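Local coordinates for mitogen-activated protein kinase, putative (Map kinase-like protein) (PDB 3PG1) that probably phosphorylates serine and threonine residues of target proteins using ATP, as a MAP kinase of the parasite Leishmania major, at residues A[62-70]-A[99-109]; A[6-14]-A[24-32]. All blocks are in the same frame, centred on the assembly; numbering follows the deposited sequence.

Contact 1: residues A[62-70]-A[99-109]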
loop_
_atom_site.group_PDB
_atom_site.type_symbol
_atom_site.label_atom_id
_atom_site.label_comp_id
_atom_site.label_asym_id
_atom_site.label_seq_id
_atom_site.Cartn_x
_atom_site.Cartn_y
_atom_site.Cartn_z
ATOM N N ARG A 62 28.942 -7.464 7.358
ATOM C CA ARG A 62 29.616 -7.912 6.134
ATOM C C ARG A 62 28.690 -7.804 4.914
ATOM O O ARG A 62 27.464 -7.857 5.064
ATOM C CB ARG A 62 30.160 -9.342 6.298
ATOM N N THR A 63 29.283 -7.624 3.713
ATOM C CA THR A 63 28.562 -7.485 2.443
ATOM C C THR A 63 27.911 -8.800 2.014
ATOM O O THR A 63 28.594 -9.816 1.846
ATOM C CB THR A 63 29.466 -6.883 1.361
ATOM N N VAL A 64 26.578 -8.776 1.873
ATOM C CA VAL A 64 25.764 -9.938 1.507
ATOM C C VAL A 64 25.092 -9.720 0.155
ATOM O O VAL A 64 24.556 -8.637 -0.100
ATOM C CB VAL A 64 24.688 -10.298 2.582
ATOM C CG1 VAL A 64 24.274 -11.762 2.478
ATOM C CG2 VAL A 64 25.148 -9.970 4.001
ATOM N N ASN A 65 25.089 -10.769 -0.689
ATOM C CA ASN A 65 24.376 -10.764 -1.959
ATOM C C ASN A 65 22.931 -11.175 -1.634
ATOM O O ASN A 65 22.712 -12.243 -1.049
ATOM C CB ASN A 65 25.010 -11.722 -2.969
ATOM C CG ASN A 65 24.399 -11.655 -4.357
ATOM O OD1 ASN A 65 24.031 -12.677 -4.947
ATOM N ND2 ASN A 65 24.297 -10.455 -4.923
ATOM N N ILE A 66 21.966 -10.299 -1.954
ATOM C CA ILE A 66 20.542 -10.521 -1.679
ATOM C C ILE A 66 20.047 -11.896 -2.153
ATOM O O ILE A 66 19.673 -12.725 -1.322
ATOM C CB ILE A 66 19.663 -9.325 -2.140
ATOM C CG1 ILE A 66 19.957 -8.067 -1.295
ATOM C CG2 ILE A 66 18.177 -9.669 -2.086
ATOM C CD1 ILE A 66 20.106 -6.798 -2.073
ATOM N N LEU A 67 20.138 -12.161 -3.463
ATOM C CA LEU A 67 19.685 -13.410 -4.081
ATOM C C LEU A 67 20.459 -14.675 -3.660
ATOM O O LEU A 67 20.023 -15.789 -3.966
ATOM C CB LEU A 67 19.573 -13.256 -5.611
ATOM C CG LEU A 67 18.216 -12.785 -6.163
ATOM C CD1 LEU A 67 17.819 -11.396 -5.642
ATOM C CD2 LEU A 67 18.225 -12.758 -7.673
ATOM N N SER A 68 21.571 -14.499 -2.914
ATOM C CA SER A 68 22.375 -15.595 -2.378
ATOM C C SER A 68 21.991 -15.985 -0.942
ATOM O O SER A 68 22.208 -17.135 -0.555
ATOM C CB SER A 68 23.860 -15.281 -2.482
ATOM O OG SER A 68 24.328 -15.722 -3.745
ATOM N N ASP A 69 21.411 -15.047 -0.159
ATOM C CA ASP A 69 20.996 -15.337 1.217
ATOM C C ASP A 69 19.528 -15.754 1.274
ATOM O O ASP A 69 18.667 -15.004 0.817
ATOM C CB ASP A 69 21.265 -14.151 2.161
ATOM C CG ASP A 69 20.711 -14.376 3.557
ATOM O OD1 ASP A 69 21.354 -15.110 4.340
ATOM O OD2 ASP A 69 19.605 -13.867 3.847
ATOM N N SER A 70 19.255 -16.923 1.889
ATOM C CA SER A 70 17.932 -17.535 2.054
ATOM C C SER A 70 16.801 -16.584 2.468
ATOM O O SER A 70 15.804 -16.489 1.748
ATOM C CB SER A 70 18.003 -18.716 3.019
ATOM O OG SER A 70 16.724 -19.295 3.228
ATOM N N VAL A 99 16.465 -11.177 -14.462
ATOM C CA VAL A 99 17.444 -11.656 -13.486
ATOM C C VAL A 99 18.763 -12.035 -14.128
ATOM O O VAL A 99 18.787 -12.770 -15.121
ATOM C CB VAL A 99 16.899 -12.816 -12.607
ATOM C CG1 VAL A 99 16.004 -12.294 -11.492
ATOM C CG2 VAL A 99 16.169 -13.872 -13.443
ATOM N N HIS A 100 19.863 -11.528 -13.559
ATOM C CA HIS A 100 21.207 -11.847 -14.029
ATOM C C HIS A 100 21.870 -12.705 -12.962
ATOM O O HIS A 100 22.264 -12.193 -11.914
ATOM C CB HIS A 100 22.029 -10.576 -14.328
ATOM C CG HIS A 100 23.456 -10.857 -14.728
ATOM N ND1 HIS A 100 24.528 -10.341 -14.007
ATOM C CD2 HIS A 100 23.941 -11.625 -15.734
ATOM C CE1 HIS A 100 25.616 -10.789 -14.608
ATOM N NE2 HIS A 100 25.317 -11.570 -15.647
ATOM N N PHE A 101 21.926 -14.017 -13.203
ATOM C CA PHE A 101 22.558 -14.948 -12.276
ATOM C C PHE A 101 24.027 -15.168 -12.656
ATOM O O PHE A 101 24.330 -15.484 -13.811
ATOM C CB PHE A 101 21.792 -16.280 -12.217
ATOM C CG PHE A 101 20.420 -16.210 -11.579
ATOM C CD1 PHE A 101 20.269 -15.820 -10.251
ATOM C CD2 PHE A 101 19.285 -16.590 -12.287
ATOM C CE1 PHE A 101 19.003 -15.762 -9.662
ATOM C CE2 PHE A 101 18.021 -16.554 -11.686
ATOM C CZ PHE A 101 17.889 -16.142 -10.378
ATOM N N GLU A 102 24.928 -14.971 -11.675
ATOM C CA GLU A 102 26.375 -15.142 -11.797
ATOM C C GLU A 102 26.872 -15.895 -10.548
ATOM O O GLU A 102 26.773 -15.383 -9.429
ATOM C CB GLU A 102 27.058 -13.774 -11.970
ATOM C CG GLU A 102 28.493 -13.828 -12.465
ATOM C CD GLU A 102 29.004 -12.492 -12.964
ATOM O OE1 GLU A 102 28.754 -12.168 -14.148
ATOM O OE2 GLU A 102 29.628 -11.757 -12.167
ATOM N N GLU A 103 27.370 -17.134 -10.769
ATOM C CA GLU A 103 27.834 -18.134 -9.796
ATOM C C GLU A 103 28.432 -17.692 -8.432
ATOM O O GLU A 103 27.855 -18.095 -7.415
ATOM C CB GLU A 103 28.656 -19.247 -10.464
ATOM C CG GLU A 103 28.188 -20.641 -10.084
ATOM C CD GLU A 103 29.073 -21.772 -10.571
ATOM O OE1 GLU A 103 29.778 -22.379 -9.733
ATOM O OE2 GLU A 103 29.046 -22.068 -11.788
ATOM N N PRO A 104 29.531 -16.892 -8.331
ATOM C CA PRO A 104 30.055 -16.551 -6.995
ATOM C C PRO A 104 29.343 -15.375 -6.315
ATOM O O PRO A 104 29.945 -14.317 -6.110
ATOM C CB PRO A 104 31.560 -16.306 -7.246
ATOM C CG PRO A 104 31.751 -16.366 -8.758
ATOM C CD PRO A 104 30.385 -16.307 -9.383
ATOM N N ALA A 105 28.057 -15.580 -5.942
ATOM C CA ALA A 105 27.177 -14.603 -5.281
ATOM C C ALA A 105 27.220 -13.199 -5.933
ATOM O O ALA A 105 27.419 -12.186 -5.256
ATOM C CB ALA A 105 27.480 -14.536 -3.786
ATOM N N MET A 106 27.064 -13.167 -7.271
ATOM C CA MET A 106 27.068 -11.947 -8.089
ATOM C C MET A 106 25.708 -11.790 -8.829
ATOM O O MET A 106 25.634 -11.186 -9.907
ATOM C CB MET A 106 28.254 -11.960 -9.080
ATOM C CG MET A 106 29.629 -11.947 -8.421
ATOM S SD MET A 106 30.147 -10.321 -7.811
ATOM C CE MET A 106 30.857 -9.633 -9.314
ATOM N N HIS A 107 24.635 -12.328 -8.220
ATOM C CA HIS A 107 23.273 -12.302 -8.763
ATOM C C HIS A 107 22.621 -10.933 -8.626
ATOM O O HIS A 107 22.676 -10.322 -7.550
ATOM C CB HIS A 107 22.396 -13.397 -8.127
ATOM C CG HIS A 107 23.097 -14.709 -7.925
ATOM N ND1 HIS A 107 23.360 -15.199 -6.656
ATOM C CD2 HIS A 107 23.584 -15.581 -8.837
ATOM C CE1 HIS A 107 23.991 -16.348 -6.840
ATOM N NE2 HIS A 107 24.158 -16.614 -8.136
ATOM N N LYS A 108 21.998 -10.461 -9.731
ATOM C CA LYS A 108 21.294 -9.173 -9.811
ATOM C C LYS A 108 19.848 -9.344 -10.281
ATOM O O LYS A 108 19.556 -10.203 -11.115
ATOM C CB LYS A 108 22.035 -8.183 -10.733
ATOM C CG LYS A 108 23.289 -7.582 -10.110
ATOM C CD LYS A 108 24.228 -6.981 -11.134
ATOM C CE LYS A 108 25.617 -6.771 -10.573
ATOM N NZ LYS A 108 26.610 -7.666 -11.224
ATOM N N LEU A 109 18.955 -8.505 -9.748
ATOM C CA LEU A 109 17.536 -8.486 -10.096
ATOM C C LEU A 109 17.120 -7.059 -10.427
ATOM O O LEU A 109 17.475 -6.109 -9.720
ATOM C CB LEU A 109 16.666 -9.126 -8.990
ATOM C CG LEU A 109 15.148 -8.819 -8.947
ATOM C CD1 LEU A 109 14.405 -9.407 -10.137
ATOM C CD2 LEU A 109 14.534 -9.350 -7.689
HETATM O O HOH W 1 20.957 -9.698 -5.275
#

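Contact 2: residues A[6-14]-A[24-32]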
loop_
_atom_site.group_PDB
_atom_site.type_symbol
_atom_site.label_atom_id
_atom_site.label_comp_id
_atom_site.label_asym_id
_atom_site.label_seq_id
_atom_site.Cartn_x
_atom_site.Cartn_y
_atom_site.Cartn_z
ATOM N N GLY A 6 24.923 6.803 -4.962
ATOM C CA GLY A 6 24.113 7.717 -5.756
ATOM C C GLY A 6 24.537 7.763 -7.209
ATOM O O GLY A 6 23.868 7.186 -8.072
ATOM N N GLU A 7 25.666 8.446 -7.484
ATOM C CA GLU A 7 26.242 8.585 -8.827
ATOM C C GLU A 7 26.794 7.250 -9.360
ATOM O O GLU A 7 26.891 7.063 -10.579
ATOM C CB GLU A 7 27.336 9.664 -8.837
ATOM N N ALA A 8 27.158 6.331 -8.439
ATOM C CA ALA A 8 27.679 5.001 -8.748
ATOM C C ALA A 8 26.537 4.056 -9.149
ATOM O O ALA A 8 26.722 3.232 -10.049
ATOM C CB ALA A 8 28.425 4.440 -7.548
ATOM N N ALA A 9 25.363 4.183 -8.479
ATOM C CA ALA A 9 24.165 3.379 -8.735
ATOM C C ALA A 9 23.690 3.546 -10.188
ATOM O O ALA A 9 23.432 2.552 -10.863
ATOM C CB ALA A 9 23.058 3.766 -7.768
ATOM N N MET A 10 23.634 4.802 -10.667
ATOM C CA MET A 10 23.247 5.174 -12.026
ATOM C C MET A 10 24.248 4.608 -13.052
ATOM O O MET A 10 23.828 3.996 -14.038
ATOM C CB MET A 10 23.154 6.705 -12.131
ATOM C CG MET A 10 22.686 7.189 -13.471
ATOM S SD MET A 10 21.272 8.288 -13.335
ATOM C CE MET A 10 22.097 9.824 -12.896
ATOM N N ARG A 11 25.564 4.800 -12.800
ATOM C CA ARG A 11 26.661 4.322 -13.640
ATOM C C ARG A 11 26.631 2.785 -13.755
ATOM O O ARG A 11 26.731 2.265 -14.871
ATOM C CB ARG A 11 28.007 4.853 -13.095
ATOM C CG ARG A 11 29.272 4.378 -13.822
ATOM C CD ARG A 11 30.529 5.143 -13.399
ATOM N NE ARG A 11 30.730 5.178 -11.946
ATOM C CZ ARG A 11 30.632 6.274 -11.198
ATOM N NH1 ARG A 11 30.350 7.445 -11.757
ATOM N NH2 ARG A 11 30.810 6.206 -9.885
ATOM N N ASP A 12 26.438 2.072 -12.614
ATOM C CA ASP A 12 26.342 0.602 -12.577
ATOM C C ASP A 12 25.150 0.109 -13.419
ATOM O O ASP A 12 25.321 -0.780 -14.263
ATOM C CB ASP A 12 26.234 0.067 -11.126
ATOM C CG ASP A 12 27.529 0.061 -10.313
ATOM O OD1 ASP A 12 28.622 0.156 -10.927
ATOM O OD2 ASP A 12 27.450 -0.090 -9.069
ATOM N N LEU A 13 23.964 0.720 -13.212
ATOM C CA LEU A 13 22.745 0.382 -13.939
ATOM C C LEU A 13 22.875 0.616 -15.447
ATOM O O LEU A 13 22.510 -0.278 -16.216
ATOM C CB LEU A 13 21.528 1.132 -13.379
ATOM C CG LEU A 13 20.159 0.729 -13.965
ATOM C CD1 LEU A 13 19.773 -0.678 -13.565
ATOM C CD2 LEU A 13 19.092 1.693 -13.547
ATOM N N ILE A 14 23.394 1.808 -15.866
ATOM C CA ILE A 14 23.583 2.155 -17.286
ATOM C C ILE A 14 24.395 1.058 -17.989
ATOM O O ILE A 14 23.922 0.495 -18.980
ATOM C CB ILE A 14 24.180 3.589 -17.496
ATOM C CG1 ILE A 14 23.162 4.677 -17.070
ATOM C CG2 ILE A 14 24.638 3.809 -18.961
ATOM C CD1 ILE A 14 23.708 6.151 -16.980
ATOM N N TYR A 24 15.813 0.474 -22.342
ATOM C CA TYR A 24 15.808 1.618 -21.437
ATOM C C TYR A 24 16.933 2.618 -21.566
ATOM O O TYR A 24 18.030 2.292 -22.017
ATOM C CB TYR A 24 15.658 1.154 -19.969
ATOM C CG TYR A 24 14.504 0.196 -19.776
ATOM C CD1 TYR A 24 13.191 0.653 -19.750
ATOM C CD2 TYR A 24 14.723 -1.176 -19.681
ATOM C CE1 TYR A 24 12.122 -0.231 -19.622
ATOM C CE2 TYR A 24 13.665 -2.067 -19.547
ATOM C CZ TYR A 24 12.364 -1.592 -19.522
ATOM O OH TYR A 24 11.315 -2.471 -19.398
ATOM N N THR A 25 16.636 3.854 -21.154
ATOM C CA THR A 25 17.561 4.979 -21.099
ATOM C C THR A 25 17.458 5.532 -19.672
ATOM O O THR A 25 16.421 6.098 -19.316
ATOM C CB THR A 25 17.232 6.025 -22.193
ATOM O OG1 THR A 25 17.224 5.395 -23.476
ATOM C CG2 THR A 25 18.210 7.199 -22.197
ATOM N N VAL A 26 18.500 5.310 -18.852
ATOM C CA VAL A 26 18.571 5.769 -17.454
ATOM C C VAL A 26 18.840 7.282 -17.467
ATOM O O VAL A 26 19.924 7.709 -17.858
ATOM C CB VAL A 26 19.638 5.002 -16.625
ATOM C CG1 VAL A 26 19.558 5.364 -15.148
ATOM C CG2 VAL A 26 19.522 3.497 -16.819
ATOM N N GLN A 27 17.839 8.080 -17.067
ATOM C CA GLN A 27 17.925 9.536 -17.084
ATOM C C GLN A 27 18.488 10.143 -15.805
ATOM O O GLN A 27 19.412 10.955 -15.878
ATOM C CB GLN A 27 16.564 10.165 -17.427
ATOM C CG GLN A 27 16.158 10.034 -18.893
ATOM C CD GLN A 27 14.878 10.779 -19.204
ATOM O OE1 GLN A 27 13.862 10.658 -18.506
ATOM N NE2 GLN A 27 14.897 11.563 -20.274
ATOM N N ARG A 28 17.918 9.784 -14.638
ATOM C CA ARG A 28 18.340 10.352 -13.357
ATOM C C ARG A 28 18.223 9.373 -12.192
ATOM O O ARG A 28 17.522 8.365 -12.284
ATOM C CB ARG A 28 17.578 11.663 -13.061
ATOM C CG ARG A 28 16.106 11.451 -12.726
ATOM C CD ARG A 28 15.263 12.692 -12.911
ATOM N NE ARG A 28 13.863 12.333 -13.130
ATOM C CZ ARG A 28 12.968 12.145 -12.164
ATOM N NH1 ARG A 28 13.313 12.300 -10.889
ATOM N NH2 ARG A 28 11.720 11.808 -12.463
ATOM N N PHE A 29 18.923 9.684 -11.100
ATOM C CA PHE A 29 18.899 8.901 -9.877
ATOM C C PHE A 29 17.668 9.326 -9.070
ATOM O O PHE A 29 17.409 10.526 -8.917
ATOM C CB PHE A 29 20.195 9.126 -9.081
ATOM C CG PHE A 29 20.262 8.406 -7.758
ATOM C CD1 PHE A 29 20.670 7.079 -7.691
ATOM C CD2 PHE A 29 19.930 9.059 -6.576
ATOM C CE1 PHE A 29 20.736 6.416 -6.466
ATOM C CE2 PHE A 29 19.990 8.393 -5.353
ATOM C CZ PHE A 29 20.402 7.080 -5.306
ATOM N N ILE A 30 16.908 8.339 -8.568
ATOM C CA ILE A 30 15.701 8.592 -7.785
ATOM C C ILE A 30 15.956 8.445 -6.288
ATOM O O ILE A 30 15.939 9.451 -5.576
ATOM C CB ILE A 30 14.488 7.765 -8.285
ATOM N N SER A 31 16.223 7.208 -5.814
ATOM C CA SER A 31 16.447 6.910 -4.394
ATOM C C SER A 31 17.382 5.720 -4.166
ATOM O O SER A 31 17.563 4.898 -5.063
ATOM C CB SER A 31 15.111 6.650 -3.704
ATOM O OG SER A 31 14.366 5.654 -4.387
ATOM N N SER A 32 17.971 5.632 -2.957
ATOM C CA SER A 32 18.867 4.543 -2.550
ATOM C C SER A 32 18.705 4.191 -1.076
ATOM O O SER A 32 18.583 5.077 -0.226
ATOM C CB SER A 32 20.327 4.888 -2.828
#

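Contact 1: residues A[62-70]-A[99-109]
N65 lays its side-chain amide along the backbone of 105-107, and the polar part of the contact is built on that amide. The extended first torsion (chi1 -174°) carries it across the gap, where N65 ND2 gives a nearly straight hydrogen bond to H107 O, 3.1 Å long. That donor lies on a lone pair in the carbonyl plane, and H107 O sits only 8° out of the amide plane. The other branch, N65 OD1, accepts two weak, bent bonds, from H107 N at 3.3 Å and from the ring atom H107 ND1 at 3.1 Å; amide and imidazole planes stand 42° apart. S68 OG adds a weak bond to the same oxygen and lies at the edge of the H107 ring. Beside the amide, the A105 methyl carbon CB packs on N65 CB at 3.8 Å and on S68 OG at 3.4 Å. A water bridges the backbones, accepting from L67 N and donating to H107 O.

The apolar part is carried by L67. Its CB rests against H107 CB at 3.8 Å, while L67 CD2 runs on to F101 CE1 at 3.7 Å, crossing that side chain at about a right angle, and touches L109 CB from the same methyl.

The turn before helix 70-85, the kinase αC helix, thus docks on the β4-β5 hairpin of strands 96-100 and 108-114. Helix 346-360 seals this corner: H350 stacks on F101, meets H107 edge to face and bonds to L67 O. Because N65 ND2 also bonds N56 OD1, the amide's orientation is well defined, with its oxygen left to collect the weak bonds.

Contact 2: residues A[6-14]-A[24-32]
The N-terminal helix 7-19 packs across the first strand of the kinase N-lobe sheet, 25-33, an outermost strand. The short axes of 7-14 and 25-32 approach to 8.3 Å and run at 136° to each other, and the interface is almost wholly apolar.

On the strand, V26 is the central apolar side chain. Its CB faces I14 CG1 at 3.6 Å, its CG2 branch meets L13 CD2 at 3.8 Å, and its CG1 branch lies beside M10 SD; the M10 and V26 side chains pass alongside each other, running opposite ways. M10 leaves the helix with CG anti to the backbone N (chi1 -177°), then bends at the next two torsions, which lays the thioether over the strand backbone: M10 SD is 3.4 Å from R28 C, and M10 CE follows the chain to F29 N.

At the start of the helix the F29 ring takes over. G6 CA sits over one face in a CH-pi contact, 3.9 Å from the centroid and 18° off the ring normal, while A9 CB comes to the ring edge at F29 CE1. L13 also reaches past V26 to C39 and I51 in the next two strands.

A classic beta bulge at Q27 and R28, opposite A40 of the neighbouring strand, lies where M10 meets the strand. The whole is an N-terminal helix laid across strand 25-33, which leads into the glycine-rich turn between strands 25-33 and 36-42 of a protein kinase N-lobe.

Both contacts reach the five-stranded antiparallel sheet of the N-lobe: contact 2 at the edge strand 25-33, contact 1 at the other edge strand 96-100 and its neighbour 108-114. Their centres are 19 Å apart and their nearest atoms about 7 Å, so they do not touch. Along the chain they come in series. Contact 2 adds the N-terminal helix, contact 1 the segment next to C-terminal helix 346-360. R53, on strand 48-54, touches K108 of contact 1 and L13 of contact 2, an indirect connection. As in protein kinases generally, strand 25-33 leads into the glycine-rich loop over the ATP site, whereas contact 1 abuts the start of the αC helix, 70-85.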